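Local coordinates for nitrogenase molybdenum-iron protein beta chain (Clostridium pasteurianum, PDB 4WES) that forms, with the alpha chain, the molybdenum-iron component of nitrogenase, which carries the [8Fe-7S] cluster and reduces dinitrogen to ammonia, at residues 29-34 with 200-205; 133-138 with 158-163. All blocks are in the same frame, centred on the assembly; numbering follows the deposited sequence.

Interaction 1. Residues 29-34 with 200-205; sequences MYAALG and MFPDTS
Pro202, the first residue of 200-205 to touch the helix end at 29-34, follows a cis peptide bond and lays one side of its ring on Ala31. Its CB lies 3.3 Å from the backbone O of Ala31, while CG meets Ala31 CB at 3.8 Å, so its CB-CG edge meets the carbonyl and the methyl. Val154 of helix 146-161 also packs on Pro202.

At Asp203 the backbone takes over. Asp203 N donates to Gly34 O over 3.0 Å with an N-H...O angle of 166°. The approach, at a C=O...N angle of 115° and in the carbonyl plane, uses a lone pair. Gly34 CA in turn sits 3.3 Å from Asp203 O in a CA-H...O contact. Gly34 has no side chain, and the backbones come close here: its CA is 4.1 Å from Thr204 CA. The Asp203 side chain leaves its backbone away from 29-34: OD1 accepts from Ser205 N, closing an Asx turn, and also from Ser205 OG, and OD2 forms a salt bridge with Lys188.

Thr204 buries more surface than any other residue of the contact. With chi1 at 60°, its CG2 is anti to the carbonyl carbon and lies over one face of Tyr30, 3.9 Å from the ring centroid, a CH-pi contact. The other branch reaches the phenol: Thr204 OG1 donates to Tyr30 OH at 2.9 Å. Phe178 meets the Tyr30 ring edge-to-face.

The phenol oxygen thus has two partners, Thr204 OG1 and Val179 O. With Phe178 beside the ring, the Thr204 methyl over its face and the hydroxyl bond together probably restrict its rotation. In this buried join between the end of helix 24-33 and the loop after strand 198-200, the polar groups discussed have partners within the protein.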
loop_
_atom_site.group_PDB
_atom_site.type_symbol
_atom_site.label_atom_id
_atom_site.label_comp_id
_atom_site.label_asym_id
_atom_site.label_seq_id
_atom_site.Cartn_x
_atom_site.Cartn_y
_atom_site.Cartn_z
ATOM N N MET B 29 29.548 -6.533 -4.947
ATOM C CA MET B 29 29.311 -7.151 -3.657
ATOM C C MET B 29 27.999 -7.950 -3.687
ATOM O O MET B 29 27.951 -9.089 -3.197
ATOM C CB MET B 29 29.303 -6.053 -2.586
ATOM C CG MET B 29 29.168 -6.563 -1.179
ATOM S SD MET B 29 29.191 -5.277 0.084
ATOM C CE MET B 29 30.903 -4.734 -0.021
ATOM N N TYR B 30 26.946 -7.362 -4.240
ATOM C CA TYR B 30 25.679 -8.023 -4.373
ATOM C C TYR B 30 25.792 -9.294 -5.222
ATOM O O TYR B 30 25.302 -10.355 -4.839
ATOM C CB TYR B 30 24.663 -7.033 -4.964
ATOM C CG TYR B 30 23.279 -7.604 -5.142
ATOM C CD1 TYR B 30 22.456 -7.803 -4.054
ATOM C CD2 TYR B 30 22.785 -7.974 -6.394
ATOM C CE1 TYR B 30 21.204 -8.361 -4.196
ATOM C CE2 TYR B 30 21.533 -8.497 -6.554
ATOM C CZ TYR B 30 20.725 -8.700 -5.453
ATOM O OH TYR B 30 19.483 -9.279 -5.540
ATOM N N ALA B 31 26.421 -9.172 -6.375
ATOM C CA ALA B 31 26.650 -10.361 -7.211
ATOM C C ALA B 31 27.383 -11.453 -6.460
ATOM O O ALA B 31 27.035 -12.653 -6.589
ATOM C CB ALA B 31 27.400 -9.957 -8.485
ATOM N N ALA B 32 28.434 -11.096 -5.731
ATOM C CA ALA B 32 29.202 -12.057 -4.994
ATOM C C ALA B 32 28.388 -12.773 -3.904
ATOM O O ALA B 32 28.572 -13.963 -3.652
ATOM C CB ALA B 32 30.425 -11.411 -4.387
ATOM N N LEU B 33 27.494 -12.028 -3.263
ATOM C CA LEU B 33 26.594 -12.643 -2.288
ATOM C C LEU B 33 25.623 -13.633 -2.948
ATOM O O LEU B 33 24.948 -14.400 -2.263
ATOM C CB LEU B 33 25.853 -11.581 -1.484
ATOM C CG LEU B 33 26.740 -10.839 -0.493
ATOM C CD1 LEU B 33 25.999 -9.648 0.109
ATOM C CD2 LEU B 33 27.233 -11.727 0.643
ATOM N N GLY B 34 25.545 -13.619 -4.273
ATOM C CA GLY B 34 24.780 -14.608 -5.033
ATOM C C GLY B 34 25.551 -15.870 -5.360
ATOM O O GLY B 34 25.074 -16.669 -6.188
ATOM N N MET B 200 20.970 -20.634 -12.551
ATOM C CA MET B 200 20.886 -19.189 -12.381
ATOM C C MET B 200 22.136 -18.688 -11.692
ATOM O O MET B 200 22.538 -19.269 -10.688
ATOM C CB MET B 200 19.665 -18.804 -11.554
ATOM C CG MET B 200 19.561 -17.294 -11.331
ATOM S SD MET B 200 18.114 -16.770 -10.438
ATOM C CE MET B 200 16.933 -16.893 -11.747
ATOM N N PHE B 201 22.739 -17.621 -12.211
ATOM C CA PHE B 201 23.808 -16.994 -11.479
ATOM C C PHE B 201 23.920 -15.515 -11.848
ATOM O O PHE B 201 23.691 -15.146 -13.011
ATOM C CB PHE B 201 25.145 -17.701 -11.732
ATOM C CG PHE B 201 25.766 -17.435 -13.052
ATOM C CD1 PHE B 201 25.330 -18.126 -14.192
ATOM C CD2 PHE B 201 26.885 -16.635 -13.163
ATOM C CE1 PHE B 201 25.919 -17.921 -15.421
ATOM C CE2 PHE B 201 27.502 -16.442 -14.399
ATOM C CZ PHE B 201 27.016 -17.096 -15.516
ATOM N N PRO B 202 24.337 -14.668 -10.893
ATOM C CA PRO B 202 24.265 -14.869 -9.444
ATOM C C PRO B 202 22.818 -15.141 -8.981
ATOM O O PRO B 202 21.865 -14.910 -9.739
ATOM C CB PRO B 202 24.773 -13.541 -8.854
ATOM C CG PRO B 202 25.397 -12.819 -10.021
ATOM C CD PRO B 202 24.628 -13.268 -11.217
ATOM N N ASP B 203 22.682 -15.624 -7.747
ATOM C CA ASP B 203 21.356 -15.882 -7.169
ATOM C C ASP B 203 21.416 -15.552 -5.692
ATOM O O ASP B 203 21.978 -16.303 -4.923
ATOM C CB ASP B 203 20.969 -17.348 -7.411
ATOM C CG ASP B 203 19.652 -17.702 -6.781
ATOM O OD1 ASP B 203 18.913 -16.807 -6.336
ATOM O OD2 ASP B 203 19.341 -18.927 -6.741
ATOM N N THR B 204 20.839 -14.403 -5.313
ATOM C CA THR B 204 20.873 -13.962 -3.923
ATOM C C THR B 204 19.640 -14.429 -3.134
ATOM O O THR B 204 19.493 -14.070 -1.959
ATOM C CB THR B 204 20.959 -12.436 -3.838
ATOM O OG1 THR B 204 19.791 -11.957 -4.505
ATOM C CG2 THR B 204 22.228 -11.921 -4.512
ATOM N N SER B 205 18.751 -15.213 -3.760
ATOM C CA SER B 205 17.640 -15.769 -3.007
ATOM C C SER B 205 18.168 -16.717 -1.940
ATOM O O SER B 205 19.103 -17.484 -2.157
ATOM C CB SER B 205 16.623 -16.445 -3.922
ATOM O OG SER B 205 17.114 -17.577 -4.557
#

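Interaction 2. Residues 133-138 with 158-163; sequences LVIHTN and VNYLSE
Tyr160 OH and His136 ND1 share the shortest polar bond of this contact, 2.6 Å long, and either atom could be the donor. The hydroxyl comes to the edge of the imidazole, in its plane, and ND1 likewise lies in the plane of the phenol. The two rings are nearly perpendicular, with planes at 82°, and meet rim to rim without stacking. On the imidazole's other nitrogen, His136 NE2 makes a weak bond to Asn138 OD1.

The phenol runs obliquely over Ile135, whose CA is centred over one face 3.7 Å from the Tyr160 ring centroid, a CH-pi contact only 3° off the normal. Tyr160 CG is anti to its carbonyl carbon (chi1 -81°), which lets the ring run toward His136 while Tyr160 CB stays against Ile135 CG2 at 3.5 Å. Further along the helix, Leu161 CD2 meets Leu133 CD1 at 3.8 Å. A water bridges the two segments, donating to His136 O and accepting from Asn159 ND2.

Strand 133-136, at the edge of its parallel sheet within this chain, thereby receives helix 146-161, the next helix in sequence. One in-plane bond to ND1 and the Ile135 contacts over the face are together consistent with a well-defined ring orientation at a partly exposed border.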
loop_
_atom_site.group_PDB
_atom_site.type_symbol
_atom_site.label_atom_id
_atom_site.label_comp_id
_atom_site.label_asym_id
_atom_site.label_seq_id
_atom_site.Cartn_x
_atom_site.Cartn_y
_atom_site.Cartn_z
ATOM N N LEU B 133 38.987 -21.061 -3.212
ATOM C CA LEU B 133 39.194 -20.257 -4.399
ATOM C C LEU B 133 39.246 -18.772 -4.077
ATOM O O LEU B 133 38.545 -18.289 -3.173
ATOM C CB LEU B 133 38.063 -20.483 -5.405
ATOM C CG LEU B 133 37.943 -21.886 -5.967
ATOM C CD1 LEU B 133 36.656 -22.093 -6.723
ATOM C CD2 LEU B 133 39.137 -22.186 -6.858
ATOM N N VAL B 134 40.043 -18.036 -4.849
ATOM C CA VAL B 134 40.025 -16.553 -4.859
ATOM C C VAL B 134 39.849 -16.100 -6.293
ATOM O O VAL B 134 40.625 -16.474 -7.169
ATOM C CB VAL B 134 41.337 -15.958 -4.293
ATOM C CG1 VAL B 134 41.270 -14.427 -4.334
ATOM C CG2 VAL B 134 41.609 -16.449 -2.875
ATOM N N ILE B 135 38.785 -15.336 -6.527
ATOM C CA ILE B 135 38.514 -14.775 -7.825
ATOM C C ILE B 135 38.453 -13.252 -7.720
ATOM O O ILE B 135 38.397 -12.706 -6.620
ATOM C CB ILE B 135 37.201 -15.336 -8.423
ATOM C CG1 ILE B 135 35.942 -14.828 -7.736
ATOM C CG2 ILE B 135 37.238 -16.864 -8.419
ATOM C CD1 ILE B 135 34.690 -15.122 -8.507
ATOM N N HIS B 136 38.468 -12.567 -8.853
ATOM C CA HIS B 136 38.385 -11.101 -8.811
ATOM C C HIS B 136 37.715 -10.531 -10.043
ATOM O O HIS B 136 37.647 -11.172 -11.104
ATOM C CB HIS B 136 39.769 -10.435 -8.666
ATOM C CG HIS B 136 40.440 -10.127 -9.964
ATOM N ND1 HIS B 136 41.082 -11.072 -10.747
ATOM C CD2 HIS B 136 40.553 -8.956 -10.616
ATOM C CE1 HIS B 136 41.559 -10.485 -11.829
ATOM N NE2 HIS B 136 41.245 -9.203 -11.777
ATOM N N THR B 137 37.239 -9.294 -9.882
ATOM C CA THR B 137 36.947 -8.401 -10.979
ATOM C C THR B 137 37.531 -7.024 -10.662
ATOM O O THR B 137 38.039 -6.811 -9.576
ATOM C CB THR B 137 35.447 -8.314 -11.297
ATOM O OG1 THR B 137 35.260 -7.566 -12.492
ATOM C CG2 THR B 137 34.682 -7.698 -10.180
ATOM N N ASN B 138 37.502 -6.139 -11.655
ATOM C CA ASN B 138 37.950 -4.750 -11.506
ATOM C C ASN B 138 36.750 -3.839 -11.650
ATOM O O ASN B 138 36.018 -3.913 -12.654
ATOM C CB ASN B 138 39.006 -4.403 -12.572
ATOM C CG ASN B 138 40.262 -5.222 -12.410
ATOM O OD1 ASN B 138 40.388 -6.335 -12.973
ATOM N ND2 ASN B 138 41.192 -4.720 -11.613
ATOM N N VAL B 158 32.652 -15.846 -14.589
ATOM C CA VAL B 158 32.879 -16.606 -15.828
ATOM C C VAL B 158 34.369 -16.814 -16.079
ATOM O O VAL B 158 34.826 -17.929 -16.378
ATOM C CB VAL B 158 32.239 -15.914 -17.044
ATOM C CG1 VAL B 158 32.598 -16.651 -18.328
ATOM C CG2 VAL B 158 30.721 -15.832 -16.930
ATOM N N ASN B 159 35.136 -15.739 -15.967
ATOM C CA ASN B 159 36.571 -15.787 -16.249
ATOM C C ASN B 159 37.270 -16.858 -15.425
ATOM O O ASN B 159 38.087 -17.613 -15.951
ATOM C CB ASN B 159 37.258 -14.480 -15.896
ATOM C CG ASN B 159 37.051 -13.365 -16.914
ATOM O OD1 ASN B 159 36.692 -13.581 -18.067
ATOM N ND2 ASN B 159 37.290 -12.134 -16.458
ATOM N N TYR B 160 36.954 -16.952 -14.138
ATOM C CA TYR B 160 37.630 -17.899 -13.258
ATOM C C TYR B 160 37.024 -19.271 -13.199
ATOM O O TYR B 160 37.771 -20.227 -13.024
ATOM C CB TYR B 160 37.653 -17.345 -11.827
ATOM C CG TYR B 160 38.753 -16.331 -11.549
ATOM C CD1 TYR B 160 38.596 -14.983 -11.856
ATOM C CD2 TYR B 160 39.960 -16.720 -10.989
ATOM C CE1 TYR B 160 39.596 -14.065 -11.590
ATOM C CE2 TYR B 160 40.962 -15.819 -10.704
ATOM C CZ TYR B 160 40.779 -14.475 -11.006
ATOM O OH TYR B 160 41.783 -13.596 -10.693
ATOM N N LEU B 161 35.692 -19.379 -13.320
ATOM C CA LEU B 161 35.030 -20.637 -12.997
ATOM C C LEU B 161 34.462 -21.439 -14.177
ATOM O O LEU B 161 34.552 -22.662 -14.191
ATOM C CB LEU B 161 33.941 -20.393 -11.957
ATOM C CG LEU B 161 34.428 -19.772 -10.669
ATOM C CD1 LEU B 161 33.259 -19.600 -9.723
ATOM C CD2 LEU B 161 35.565 -20.538 -9.999
ATOM N N SER B 162 33.820 -20.766 -15.130
ATOM C CA SER B 162 33.064 -21.513 -16.135
ATOM C C SER B 162 33.985 -22.405 -16.960
ATOM O O SER B 162 35.013 -21.941 -17.445
ATOM C CB SER B 162 32.360 -20.568 -17.085
ATOM O OG SER B 162 31.476 -19.688 -16.382
ATOM N N GLU B 163 33.580 -23.651 -17.156
ATOM C CA GLU B 163 34.405 -24.569 -17.973
ATOM C C GLU B 163 33.546 -25.520 -18.773
ATOM O O GLU B 163 32.578 -26.105 -18.235
ATOM C CB GLU B 163 35.407 -25.344 -17.124
ATOM C CG GLU B 163 36.162 -26.395 -17.935
ATOM C CD GLU B 163 37.321 -27.052 -17.203
ATOM O OE1 GLU B 163 37.426 -26.888 -15.968
ATOM O OE2 GLU B 163 38.122 -27.745 -17.872
HETATM O O HOH W 1 38.273 -11.180 -13.851
#

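How the interactions relate
From the N terminus, the chain passes through helix 24-33, the first partner of interaction 1, and then through the strands and helices that lead to strand 133-136. The short connection from that strand to helix 146-161 is closed by interaction 2. Beyond it the chain enters the second parallel sheet, and after strand 198-200 it returns to residues 29-34, closing the long loop of interaction 1 with interaction 2 nested inside. Interaction 2 joins a strand and helix neighbouring in sequence, whereas interaction 1 ties elements of two different sheet regions. The contacts touch where Phe201 CE2 packs on Val158 CG2 at 4.1 Å, and their centres are about 14 Å apart.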